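Side-chain contacts in pectate lyase (Cellvibrio cellulosa, PDB 1GXM), which cleaves polygalacturonate (pectate) by anti-beta-elimination, this chain being the catalytic module, of polysaccharide lyase family 10, of a longer protein: residues D145-K150 with T165-A170; A75-M80 with L141-F146; D17-A22 with L226-Q231; A130-N135 with T175-K180; V81-V86 with T93-A98. One frame throughout, in Å; residues are numbered along the deposited sequence. Where two conformers were deposited one is given.

Contact 1: residues D145-K150 with T165-A170; sequences DFAANK and TRFKTA
The ring of F167 meets two alanines of helix 136-148 at its near side. The backbone N of A148 lies at the ring edge, close to the ring plane, while the methyl of A147 comes in obliquely, with A147 CB 3.7 Å from F167 CD2 and somewhat farther from CE2. The ring has its CG anti to the carbonyl carbon and beside the backbone N (chi1 -57°), which sends it to the A147 side, and its CD2 and CE2 side is the one that meets the methyl. Closer to the backbone, A148 CB sits 3.9 Å from F167 CB and 3.8 Å from the backbone N of K168. With alanines on one side, the two backbones come close, the CA atoms of A148 and F167 lying 5.3 Å apart. K168 contributes little more than its first carbon, and its extended chain leads away from the contact.

Just beyond A148 the helix ends in a Schellman motif, with K150 at positive phi as its C-prime residue. N149 folds back there, its ND2 donating to D145 O at 3.0 Å from above the carbonyl plane, and N149 N reaches the same oxygen from the opposite face. The contact thus joins the C-terminal end of helix 136-148 to helix 161-181; F159 meets the F167 ring edge-to-face, and A103 and V107 of helix 93-109 also pack on F167.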
# COMPACT_ATOMS: atom_id res chain seq x y z
N ASP A 145 12.39 -3.95 0.84
CA ASP A 145 13.43 -3.23 0.13
C ASP A 145 14.36 -2.49 1.08
O ASP A 145 15.56 -2.49 0.87
CB ASP A 145 12.83 -2.26 -0.86
CG ASP A 145 13.88 -1.52 -1.62
OD1 ASP A 145 14.53 -2.12 -2.52
OD2 ASP A 145 14.09 -0.32 -1.38
N PHE A 146 13.82 -1.87 2.11
CA PHE A 146 14.67 -1.24 3.10
C PHE A 146 15.54 -2.30 3.78
O PHE A 146 16.74 -2.09 3.99
CB PHE A 146 13.83 -0.47 4.11
CG PHE A 146 13.56 0.95 3.72
CD1 PHE A 146 12.99 1.25 2.49
CD2 PHE A 146 13.86 1.99 4.57
CE1 PHE A 146 12.74 2.55 2.14
CE2 PHE A 146 13.59 3.29 4.23
CZ PHE A 146 13.05 3.58 2.99
N ALA A 147 14.96 -3.46 4.09
CA ALA A 147 15.71 -4.54 4.71
C ALA A 147 16.81 -4.99 3.75
O ALA A 147 17.98 -5.13 4.14
CB ALA A 147 14.78 -5.69 5.07
N ALA A 148 16.45 -5.18 2.49
CA ALA A 148 17.40 -5.68 1.48
C ALA A 148 18.58 -4.75 1.30
O ALA A 148 19.69 -5.19 0.95
CB ALA A 148 16.71 -5.88 0.14
N ASN A 149 18.34 -3.46 1.50
CA ASN A 149 19.34 -2.43 1.25
C ASN A 149 20.00 -1.92 2.51
O ASN A 149 20.72 -0.92 2.49
CB ASN A 149 18.70 -1.28 0.47
CG ASN A 149 18.54 -1.61 -0.96
OD1 ASN A 149 19.53 -1.78 -1.66
ND2 ASN A 149 17.30 -1.75 -1.42
N LYS A 150 19.78 -2.63 3.60
CA LYS A 150 20.38 -2.28 4.88
C LYS A 150 20.05 -0.85 5.30
O LYS A 150 20.87 -0.16 5.89
CB LYS A 150 21.90 -2.50 4.81
CG LYS A 150 22.49 -3.11 6.05
CD LYS A 150 23.65 -4.05 5.73
CE LYS A 150 24.60 -3.49 4.70
NZ LYS A 150 24.48 -4.15 3.36
N THR A 165 19.57 -11.14 0.25
CA THR A 165 19.40 -11.69 -1.09
C THR A 165 17.97 -12.17 -1.27
O THR A 165 17.38 -11.97 -2.32
CB THR A 165 20.38 -12.85 -1.30
OG1 THR A 165 21.69 -12.28 -1.33
CG2 THR A 165 20.20 -13.53 -2.67
N ARG A 166 17.45 -12.86 -0.27
CA ARG A 166 16.10 -13.35 -0.34
C ARG A 166 15.11 -12.19 -0.41
O ARG A 166 14.16 -12.25 -1.16
CB ARG A 166 15.76 -14.19 0.87
CG ARG A 166 14.43 -14.89 0.73
CD ARG A 166 14.18 -15.83 1.86
NE ARG A 166 12.86 -16.47 1.79
CZ ARG A 166 12.06 -16.63 2.84
NH1 ARG A 166 12.40 -16.17 4.04
NH2 ARG A 166 10.89 -17.23 2.68
N PHE A 167 15.37 -11.15 0.35
CA PHE A 167 14.50 -9.97 0.32
C PHE A 167 14.61 -9.25 -0.99
O PHE A 167 13.61 -8.80 -1.51
CB PHE A 167 14.80 -9.01 1.45
CG PHE A 167 14.70 -9.62 2.81
CD1 PHE A 167 13.91 -10.73 3.04
CD2 PHE A 167 15.42 -9.10 3.86
CE1 PHE A 167 13.84 -11.30 4.29
CE2 PHE A 167 15.35 -9.67 5.12
CZ PHE A 167 14.55 -10.78 5.33
N LYS A 168 15.81 -9.13 -1.55
CA LYS A 168 15.95 -8.51 -2.85
C LYS A 168 15.15 -9.28 -3.90
O LYS A 168 14.49 -8.69 -4.75
CB LYS A 168 17.41 -8.42 -3.29
CG LYS A 168 17.55 -7.68 -4.58
CD LYS A 168 18.97 -7.46 -4.99
CE LYS A 168 19.01 -6.74 -6.32
NZ LYS A 168 20.41 -6.57 -6.83
N THR A 169 15.20 -10.60 -3.84
CA THR A 169 14.45 -11.44 -4.76
C THR A 169 12.94 -11.16 -4.59
O THR A 169 12.23 -10.99 -5.56
CB THR A 169 14.77 -12.91 -4.51
OG1 THR A 169 16.14 -13.14 -4.90
CG2 THR A 169 13.91 -13.86 -5.34
N ALA A 170 12.47 -11.08 -3.36
CA ALA A 170 11.05 -10.81 -3.11
C ALA A 170 10.67 -9.43 -3.64
O ALA A 170 9.61 -9.25 -4.23
CB ALA A 170 10.75 -10.91 -1.63

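Contact 2: residues A75-M80 with L141-F146; sequences ATITEM and LTVLDF
V143 faces helix 77-90 with both of its methyls, and each has a different partner. CG1 stands anti to the backbone N (chi1 172°) and takes the end of M80. M80 has two conformers, and in one of them the thioether passes obliquely over this methyl, so that CG, SD and CE of M80 all lie within 4.0 Å of it, with M80 CE nearest to V143 CG1 at 3.8 Å. In that conformer the bend at chi3 (-95°) keeps CE beside the valine methyl, at much the same distance as SD.

CG2 of V143 points at the start of the helix, where it touches I77 through the base of its side chain, V143 CG2 being 4.2 Å from both I77 CB and I77 O. The CA atoms of I77 and V143 are 6.9 Å apart. W24 of helix 20-28 also packs on V143, and A102, A103 and L106 of helix 93-109 pack on M80.

No hydrogen bond or charge pair crosses between the segments. Their attraction is therefore dispersive and hydrophobic and depends on the packing of buried aliphatic and thioether groups, without directional bonds, consistent with M80 adopting two conformers.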
# COMPACT_ATOMS: atom_id res chain seq x y z
N ALA A 75 -1.09 -3.75 9.41
CA ALA A 75 -0.63 -4.87 10.22
C ALA A 75 0.60 -5.51 9.60
O ALA A 75 0.80 -5.49 8.39
CB ALA A 75 -1.71 -5.88 10.40
N THR A 76 1.41 -6.08 10.50
CA THR A 76 2.64 -6.79 10.22
C THR A 76 3.74 -5.83 9.81
O THR A 76 4.79 -5.76 10.44
CB THR A 76 2.46 -7.91 9.20
OG1 THR A 76 1.52 -8.86 9.71
CG2 THR A 76 3.76 -8.71 9.05
N ILE A 77 3.48 -5.06 8.76
CA ILE A 77 4.48 -4.15 8.23
C ILE A 77 4.83 -3.06 9.23
O ILE A 77 6.00 -2.70 9.36
CB ILE A 77 4.07 -3.60 6.84
CG1 ILE A 77 2.73 -2.87 6.88
CG2 ILE A 77 4.07 -4.74 5.84
CD1 ILE A 77 2.36 -2.16 5.57
N THR A 78 3.85 -2.58 9.98
CA THR A 78 4.12 -1.53 10.96
C THR A 78 4.84 -2.13 12.15
O THR A 78 5.85 -1.62 12.59
CB THR A 78 2.84 -0.88 11.40
OG1 THR A 78 2.11 -0.39 10.27
CG2 THR A 78 3.15 0.35 12.23
N GLU A 79 4.29 -3.22 12.69
CA GLU A 79 4.89 -3.88 13.85
C GLU A 79 6.34 -4.25 13.60
O GLU A 79 7.19 -4.08 14.48
CB GLU A 79 4.10 -5.14 14.24
CG GLU A 79 2.74 -4.87 14.86
CD GLU A 79 1.62 -4.73 13.88
OE1 GLU A 79 1.87 -4.50 12.68
OE2 GLU A 79 0.46 -4.83 14.31
N MET A 80 6.65 -4.75 12.42
CA MET A 80 8.01 -5.24 12.18
C MET A 80 9.00 -4.08 12.07
O MET A 80 10.14 -4.22 12.51
CB MET A 80 8.09 -6.20 11.01
CG MET A 80 8.32 -5.55 9.70
SD MET A 80 7.74 -6.58 8.44
CE MET A 80 9.21 -7.46 7.98
N LEU A 141 6.47 -4.30 0.35
CA LEU A 141 7.64 -4.35 -0.51
C LEU A 141 8.65 -3.30 -0.11
O LEU A 141 9.84 -3.51 -0.23
CB LEU A 141 7.28 -4.22 -1.99
CG LEU A 141 6.46 -5.37 -2.54
CD1 LEU A 141 6.04 -5.06 -3.93
CD2 LEU A 141 7.25 -6.66 -2.50
N THR A 142 8.18 -2.15 0.32
CA THR A 142 9.05 -1.08 0.78
C THR A 142 9.84 -1.54 2.00
O THR A 142 11.05 -1.33 2.09
CB THR A 142 8.25 0.18 1.11
OG1 THR A 142 7.61 0.66 -0.09
CG2 THR A 142 9.15 1.34 1.57
N VAL A 143 9.17 -2.19 2.93
CA VAL A 143 9.85 -2.72 4.11
C VAL A 143 10.93 -3.70 3.67
O VAL A 143 12.09 -3.63 4.13
CB VAL A 143 8.88 -3.41 5.08
CG1 VAL A 143 9.65 -4.10 6.18
CG2 VAL A 143 7.91 -2.41 5.66
N LEU A 144 10.56 -4.64 2.81
CA LEU A 144 11.52 -5.64 2.35
C LEU A 144 12.68 -4.99 1.61
O LEU A 144 13.81 -5.42 1.72
CB LEU A 144 10.85 -6.71 1.49
CG LEU A 144 9.88 -7.60 2.26
CD1 LEU A 144 9.13 -8.46 1.27
CD2 LEU A 144 10.59 -8.44 3.30
N ASP A 145 12.39 -3.95 0.84
CA ASP A 145 13.43 -3.23 0.13
C ASP A 145 14.36 -2.49 1.08
O ASP A 145 15.56 -2.49 0.87
CB ASP A 145 12.83 -2.26 -0.86
CG ASP A 145 13.88 -1.52 -1.62
OD1 ASP A 145 14.53 -2.12 -2.52
OD2 ASP A 145 14.09 -0.32 -1.38
N PHE A 146 13.82 -1.87 2.11
CA PHE A 146 14.67 -1.24 3.10
C PHE A 146 15.54 -2.30 3.78
O PHE A 146 16.74 -2.09 3.99
CB PHE A 146 13.83 -0.47 4.11
CG PHE A 146 13.56 0.95 3.72
CD1 PHE A 146 12.99 1.25 2.49
CD2 PHE A 146 13.86 1.99 4.57
CE1 PHE A 146 12.74 2.55 2.14
CE2 PHE A 146 13.59 3.29 4.23
CZ PHE A 146 13.05 3.58 2.99

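Contact 3: residues D17-A22 with L226-Q231; sequences DGNPAA and LMTQPQ
N19, the N-cap of helix 20-28, faces a type I beta turn from L226 to Q229, the CA atoms of N19 and M227 being 7.7 Å apart. Its CG is anti to the backbone N (chi1 180°), and with chi2 at -59° OD1 caps the start of the helix, accepting from A22 N at 3.2 Å, a nearly straight bond whose donor lies above the carbonyl plane, and weakly from A21 N. ND2 points across to the turn, touching T228 CG2 at 3.6 Å and lying beside M227 CB. The side chains of N19 and T228 cross at about a right angle. The methyl of T228, anti to the carbonyl carbon, comes up against the amide, while its OG1 bonds to F225 O and accepts from Q229 NE2 at 3.1 Å.

Two links tie ND2 to the turn and the helix before it. It donates to A224 O, and to a water at 2.8 Å that in turn donates to M227 O at 2.8 Å. Q231 braces the turn: its NE2 donates to both L226 O and Q229 O.

One asparagine therefore serves two elements at once, its oxygen at the helix start and its nitrogen at the turn. The direct packing is of ND2 on apolar carbons; the polar links to this distant part of the chain are the water bridge and the bond to A224 O.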
# COMPACT_ATOMS: atom_id res chain seq x y z
N ASP A 17 13.78 11.37 -0.04
CA ASP A 17 13.25 12.56 0.62
C ASP A 17 11.95 13.00 -0.05
O ASP A 17 11.95 13.43 -1.19
CB ASP A 17 14.26 13.70 0.57
CG ASP A 17 13.80 14.91 1.38
OD1 ASP A 17 13.31 14.71 2.50
OD2 ASP A 17 13.90 16.10 0.99
N GLY A 18 10.85 12.90 0.70
CA GLY A 18 9.52 13.19 0.20
C GLY A 18 8.76 11.98 -0.36
O GLY A 18 7.64 12.10 -0.79
N ASN A 19 9.39 10.82 -0.36
CA ASN A 19 8.74 9.64 -0.90
C ASN A 19 7.71 9.14 0.10
O ASN A 19 8.05 8.85 1.24
CB ASN A 19 9.77 8.56 -1.20
CG ASN A 19 9.14 7.31 -1.76
OD1 ASN A 19 8.29 6.69 -1.12
ND2 ASN A 19 9.56 6.92 -2.96
N PRO A 20 6.44 9.09 -0.29
CA PRO A 20 5.39 8.72 0.66
C PRO A 20 5.60 7.38 1.37
O PRO A 20 5.25 7.23 2.54
CB PRO A 20 4.13 8.67 -0.22
CG PRO A 20 4.42 9.59 -1.30
CD PRO A 20 5.87 9.48 -1.59
N ALA A 21 6.11 6.40 0.65
CA ALA A 21 6.35 5.08 1.23
C ALA A 21 7.48 5.13 2.26
O ALA A 21 7.40 4.53 3.32
CB ALA A 21 6.65 4.09 0.14
N ALA A 22 8.54 5.84 1.94
CA ALA A 22 9.64 6.03 2.86
C ALA A 22 9.17 6.81 4.09
O ALA A 22 9.58 6.52 5.22
CB ALA A 22 10.76 6.78 2.18
N LEU A 226 7.60 2.09 -6.40
CA LEU A 226 8.40 2.00 -7.62
C LEU A 226 9.49 3.02 -7.66
O LEU A 226 10.58 2.73 -8.17
CB LEU A 226 7.54 2.10 -8.87
CG LEU A 226 6.66 0.90 -9.17
CD1 LEU A 226 5.81 1.26 -10.39
CD2 LEU A 226 7.44 -0.38 -9.42
N MET A 227 9.24 4.19 -7.11
CA MET A 227 10.19 5.26 -7.08
C MET A 227 11.34 5.01 -6.09
O MET A 227 12.32 5.75 -6.13
CB MET A 227 9.49 6.58 -6.80
CG MET A 227 8.68 7.03 -7.98
SD MET A 227 7.61 8.41 -7.68
CE MET A 227 8.65 9.80 -8.08
N THR A 228 11.24 3.99 -5.25
CA THR A 228 12.36 3.60 -4.39
C THR A 228 13.31 2.66 -5.15
O THR A 228 14.41 2.39 -4.67
CB THR A 228 11.92 2.87 -3.10
OG1 THR A 228 11.41 1.56 -3.42
CG2 THR A 228 10.82 3.63 -2.30
N GLN A 229 12.88 2.11 -6.27
CA GLN A 229 13.63 1.09 -6.99
C GLN A 229 14.61 1.70 -7.97
O GLN A 229 14.46 2.85 -8.39
CB GLN A 229 12.67 0.16 -7.72
CG GLN A 229 11.79 -0.60 -6.78
CD GLN A 229 12.64 -1.40 -5.79
OE1 GLN A 229 13.29 -2.37 -6.19
NE2 GLN A 229 12.69 -0.98 -4.54
N PRO A 230 15.65 0.93 -8.33
CA PRO A 230 16.49 1.34 -9.44
C PRO A 230 15.62 1.63 -10.63
O PRO A 230 14.80 0.80 -11.02
CB PRO A 230 17.37 0.11 -9.68
CG PRO A 230 17.43 -0.60 -8.40
CD PRO A 230 16.09 -0.37 -7.77
N GLN A 231 15.78 2.83 -11.18
CA GLN A 231 14.92 3.31 -12.25
C GLN A 231 15.40 2.78 -13.61
O GLN A 231 15.98 3.49 -14.40
CB GLN A 231 14.84 4.83 -12.25
CG GLN A 231 14.21 5.40 -11.00
CD GLN A 231 12.75 5.01 -10.86
OE1 GLN A 231 11.91 5.44 -11.65
NE2 GLN A 231 12.45 4.19 -9.86
O HOH W 1 11.97 7.77 -4.22

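Contact 4: residues A130-N135 with T175-K180; sequences ATFNDN and TDYILK
The methyl of A130 lies close against the phenol end of Y177, with A130 CB 3.2 Å from OH and 3.4 Å from CZ of Y177, and its direction to the ring is oblique. F132 approaches the same tyrosine from another side: F132 CZ lies at the edge of the Y177 ring, near the ring plane, 4.1 Å from Y177 CE1. The same end of F132 meets helix 161-181 a second time, where I178 CG1 comes to the edge of the F132 ring, 3.8 Å from F132 CE1. One aromatic tip is thereby set against two consecutive residues of the helix.

Y177 reaches strand 130-131, which pairs antiparallel with strand 195-196, because its CG is anti to the backbone N (chi1 -176°), which carries the ring out from the helix to A130. Its hydroxyl is bonded to G197 O, which fixes the far end of the ring, and Y201 meets the ring with planes inclined at about 25°. F132 also packs on W192, V222 of helix 219-226 and M137 of helix 136-148; L141 packs on I178.

This buried, mainly apolar join of a short strand and its following loop to a long helix lies within the pectic acid lyase domain, whose family belongs to the six-hairpin clan.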
# COMPACT_ATOMS: atom_id res chain seq x y z
N ALA A 130 -3.56 -10.20 -4.93
CA ALA A 130 -2.52 -9.20 -4.76
C ALA A 130 -3.21 -7.95 -4.23
O ALA A 130 -4.10 -7.39 -4.88
CB ALA A 130 -1.85 -8.90 -6.09
N THR A 131 -2.82 -7.52 -3.04
CA THR A 131 -3.59 -6.52 -2.30
C THR A 131 -2.83 -5.23 -2.18
O THR A 131 -1.96 -5.07 -1.35
CB THR A 131 -3.93 -7.05 -0.94
OG1 THR A 131 -4.75 -8.20 -1.12
CG2 THR A 131 -4.81 -6.05 -0.18
N PHE A 132 -3.18 -4.28 -3.03
CA PHE A 132 -2.66 -2.94 -2.91
C PHE A 132 -3.42 -2.12 -1.91
O PHE A 132 -2.90 -1.17 -1.37
CB PHE A 132 -2.63 -2.24 -4.26
CG PHE A 132 -1.75 -2.93 -5.26
CD1 PHE A 132 -0.40 -3.04 -5.03
CD2 PHE A 132 -2.26 -3.48 -6.41
CE1 PHE A 132 0.42 -3.66 -5.93
CE2 PHE A 132 -1.44 -4.12 -7.30
CZ PHE A 132 -0.10 -4.20 -7.07
N ASN A 133 -4.64 -2.54 -1.61
CA ASN A 133 -5.50 -1.92 -0.63
C ASN A 133 -4.77 -1.58 0.64
O ASN A 133 -4.01 -2.37 1.16
CB ASN A 133 -6.65 -2.87 -0.30
CG ASN A 133 -7.76 -2.18 0.41
OD1 ASN A 133 -8.46 -1.36 -0.18
ND2 ASN A 133 -7.95 -2.50 1.67
N ASP A 134 -5.04 -0.38 1.14
CA ASP A 134 -4.43 0.13 2.37
C ASP A 134 -2.91 0.10 2.30
O ASP A 134 -2.23 -0.11 3.30
CB ASP A 134 -4.91 -0.67 3.57
CG ASP A 134 -5.04 0.23 4.79
OD1 ASP A 134 -5.29 -0.30 5.89
OD2 ASP A 134 -4.90 1.47 4.75
N ASN A 135 -2.38 0.33 1.12
CA ASN A 135 -0.95 0.34 0.86
C ASN A 135 -0.26 -0.96 1.23
O ASN A 135 0.94 -0.98 1.43
CB ASN A 135 -0.29 1.53 1.57
CG ASN A 135 -0.74 2.83 1.02
OD1 ASN A 135 -0.83 3.00 -0.20
ND2 ASN A 135 -1.02 3.77 1.91
N THR A 175 8.14 -6.16 -7.73
CA THR A 175 8.24 -5.13 -8.75
C THR A 175 7.77 -5.66 -10.09
O THR A 175 7.04 -4.99 -10.81
CB THR A 175 9.68 -4.64 -8.85
OG1 THR A 175 10.06 -4.04 -7.62
CG2 THR A 175 9.79 -3.53 -9.87
N ASP A 176 8.22 -6.86 -10.44
CA ASP A 176 7.80 -7.51 -11.66
C ASP A 176 6.28 -7.61 -11.69
O ASP A 176 5.65 -7.34 -12.70
CB ASP A 176 8.47 -8.87 -11.76
CG ASP A 176 8.22 -9.53 -13.08
OD1 ASP A 176 8.80 -9.08 -14.08
OD2 ASP A 176 7.43 -10.49 -13.18
N TYR A 177 5.69 -8.06 -10.57
CA TYR A 177 4.24 -8.15 -10.48
C TYR A 177 3.56 -6.81 -10.79
O TYR A 177 2.63 -6.72 -11.57
CB TYR A 177 3.80 -8.66 -9.08
CG TYR A 177 2.32 -8.82 -9.06
CD1 TYR A 177 1.49 -7.75 -8.75
CD2 TYR A 177 1.74 -10.01 -9.46
CE1 TYR A 177 0.16 -7.86 -8.83
CE2 TYR A 177 0.39 -10.13 -9.54
CZ TYR A 177 -0.41 -9.04 -9.22
OH TYR A 177 -1.77 -9.14 -9.33
N ILE A 178 4.04 -5.78 -10.12
CA ILE A 178 3.47 -4.45 -10.26
C ILE A 178 3.53 -3.98 -11.71
O ILE A 178 2.58 -3.47 -12.25
CB ILE A 178 4.18 -3.48 -9.31
CG1 ILE A 178 3.71 -3.76 -7.88
CG2 ILE A 178 3.92 -2.04 -9.70
CD1 ILE A 178 4.55 -3.12 -6.86
N LEU A 179 4.66 -4.22 -12.36
CA LEU A 179 4.82 -3.81 -13.73
C LEU A 179 3.87 -4.57 -14.66
O LEU A 179 3.29 -3.98 -15.56
CB LEU A 179 6.26 -4.00 -14.18
CG LEU A 179 7.28 -3.11 -13.52
CD1 LEU A 179 8.69 -3.55 -13.89
CD2 LEU A 179 7.06 -1.63 -13.83
N LYS A 180 3.71 -5.87 -14.42
CA LYS A 180 2.80 -6.69 -15.23
C LYS A 180 1.33 -6.34 -14.96
O LYS A 180 0.48 -6.45 -15.84
CB LYS A 180 3.05 -8.16 -14.98
CG LYS A 180 4.24 -8.67 -15.72
CD LYS A 180 4.52 -10.10 -15.34
CE LYS A 180 5.59 -10.70 -16.25
NZ LYS A 180 6.83 -9.92 -16.17

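Contact 5: residues V81-V86 with T93-A98; sequences VFLAEV and TKYRDA
Y95 packs against L83 and V86 where helices 77-90 and 93-109, neighbours in the chain joined by a short turn, form a helical hairpin. Their axes over these segments run roughly antiparallel, at 149°, with a closest approach of 8.4 Å, and the CA atoms of L83 and Y95 are 5.7 Å apart.

The one CH-pi contact is made by V86. Its CG1 is anti to the backbone N (chi1 171°), which directs this methyl over a face of the Y95 ring, 3.7 Å from the centroid and 25° off the ring normal, displaced toward the CD2 and CE2 rim. On the opposite face K94 lays its CG over the ring centre, so that the tyrosine is held between an aliphatic carbon of its own helix and one of the partner helix.

Apolar contacts make up the rest. L83 divides its branches: CD2 meets Y95 CD1 at 3.8 Å, the two side chains crossing at about a right angle and the methyl approaching the ring obliquely, while CD1 turns toward the methyl of A98, one turn further along helix 93-109. The base of the tyrosine also touches the opposite helix, with its CB beside the carbonyl oxygen of L83.

Polar bonds come from outside the two segments. The hydroxyl of Y95 bonds to D38, and K94 NZ makes a salt bridge to the same carboxylate, so D38 fixes the far end of the ring and also the lysine covering it. The tightest approach is on the valine side, where V86 CG1 lies 3.4 Å from both Y95 CD2 and Y95 CE2.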
# COMPACT_ATOMS: atom_id res chain seq x y z
N VAL A 81 8.57 -2.95 11.52
CA VAL A 81 9.45 -1.81 11.39
C VAL A 81 9.70 -1.26 12.79
O VAL A 81 10.83 -0.97 13.18
CB VAL A 81 8.84 -0.74 10.47
CG1 VAL A 81 9.63 0.56 10.55
CG2 VAL A 81 8.81 -1.24 9.03
N PHE A 82 8.63 -1.13 13.56
CA PHE A 82 8.70 -0.70 14.94
C PHE A 82 9.64 -1.56 15.76
O PHE A 82 10.54 -1.06 16.44
CB PHE A 82 7.29 -0.69 15.50
CG PHE A 82 7.23 -0.51 16.98
CD1 PHE A 82 7.62 0.69 17.56
CD2 PHE A 82 6.79 -1.54 17.79
CE1 PHE A 82 7.55 0.84 18.95
CE2 PHE A 82 6.72 -1.40 19.14
CZ PHE A 82 7.09 -0.21 19.72
N LEU A 83 9.49 -2.87 15.69
CA LEU A 83 10.32 -3.74 16.52
C LEU A 83 11.75 -3.76 16.02
O LEU A 83 12.67 -3.98 16.79
CB LEU A 83 9.74 -5.15 16.61
CG LEU A 83 8.43 -5.28 17.38
CD1 LEU A 83 8.04 -6.71 17.46
CD2 LEU A 83 8.54 -4.66 18.74
N ALA A 84 11.97 -3.52 14.73
CA ALA A 84 13.33 -3.43 14.22
C ALA A 84 14.02 -2.23 14.83
O ALA A 84 15.21 -2.28 15.17
CB ALA A 84 13.34 -3.35 12.70
N GLU A 85 13.27 -1.14 14.95
CA GLU A 85 13.79 0.08 15.56
C GLU A 85 14.06 -0.16 17.04
O GLU A 85 15.07 0.24 17.55
CB GLU A 85 12.81 1.24 15.38
CG GLU A 85 13.23 2.53 16.06
CD GLU A 85 14.44 3.19 15.42
OE1 GLU A 85 14.78 2.88 14.27
OE2 GLU A 85 15.07 4.07 16.08
N VAL A 86 13.16 -0.85 17.72
CA VAL A 86 13.38 -1.20 19.12
C VAL A 86 14.62 -2.04 19.27
O VAL A 86 15.40 -1.81 20.20
CB VAL A 86 12.15 -1.92 19.72
CG1 VAL A 86 12.47 -2.47 21.10
CG2 VAL A 86 10.97 -1.00 19.78
N THR A 93 17.58 -9.10 21.63
CA THR A 93 17.43 -10.00 20.49
C THR A 93 16.06 -10.66 20.36
O THR A 93 15.78 -11.23 19.31
CB THR A 93 18.51 -11.08 20.44
OG1 THR A 93 18.52 -11.80 21.68
CG2 THR A 93 19.88 -10.47 20.31
N LYS A 94 15.22 -10.61 21.40
CA LYS A 94 13.86 -11.14 21.23
C LYS A 94 13.13 -10.34 20.13
O LYS A 94 12.29 -10.87 19.41
CB LYS A 94 13.06 -11.14 22.54
CG LYS A 94 12.62 -9.80 23.04
CD LYS A 94 11.98 -9.97 24.38
CE LYS A 94 11.47 -8.65 24.91
NZ LYS A 94 10.82 -8.80 26.27
N TYR A 95 13.50 -9.08 19.98
CA TYR A 95 12.88 -8.25 18.94
C TYR A 95 13.48 -8.53 17.58
O TYR A 95 12.77 -8.55 16.59
CB TYR A 95 12.99 -6.76 19.26
CG TYR A 95 12.39 -6.40 20.60
CD1 TYR A 95 11.06 -6.62 20.88
CD2 TYR A 95 13.17 -5.79 21.59
CE1 TYR A 95 10.51 -6.27 22.11
CE2 TYR A 95 12.64 -5.45 22.82
CZ TYR A 95 11.32 -5.69 23.08
OH TYR A 95 10.80 -5.35 24.31
N ARG A 96 14.78 -8.74 17.52
CA ARG A 96 15.45 -9.23 16.31
C ARG A 96 14.77 -10.49 15.81
O ARG A 96 14.50 -10.64 14.62
CB ARG A 96 16.93 -9.51 16.60
CG ARG A 96 17.71 -10.15 15.44
CD ARG A 96 19.16 -10.48 15.79
NE ARG A 96 19.86 -10.94 14.59
CZ ARG A 96 19.86 -12.19 14.13
NH1 ARG A 96 19.26 -13.17 14.79
NH2 ARG A 96 20.50 -12.46 13.02
N ASP A 97 14.50 -11.41 16.72
CA ASP A 97 13.90 -12.69 16.35
C ASP A 97 12.53 -12.44 15.72
O ASP A 97 12.16 -13.09 14.77
CB ASP A 97 13.76 -13.58 17.57
CG ASP A 97 15.09 -14.04 18.10
OD1 ASP A 97 16.10 -13.98 17.38
OD2 ASP A 97 15.19 -14.48 19.26
N ALA A 98 11.79 -11.53 16.29
CA ALA A 98 10.44 -11.24 15.81
C ALA A 98 10.49 -10.62 14.43
O ALA A 98 9.71 -10.97 13.56
CB ALA A 98 9.74 -10.33 16.74

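Contacts 2, 3 and 4 are buried, and contact 5 is buried too, although farther out, about 22 Å between its centre and that of the chain; contact 1 is only partly buried. Helix 136-148 serves contacts 1 and 2, helix 161-181 serves contacts 1 and 4, and helix 77-90 serves contacts 2 and 5, where V143 CG2 touches V81 CG2 at 3.7 Å. Contact 3 closes the longest loop, with the other four nested inside it, and meets helix 136-148 through D145 OD1 and Q229 NE2, a probable hydrogen bond. Its polar, water-linked chemistry contrasts with the aliphatic and thioether packing of contact 2 and with contacts 1, 4 and 5, which set aromatic rings against aliphatic groups.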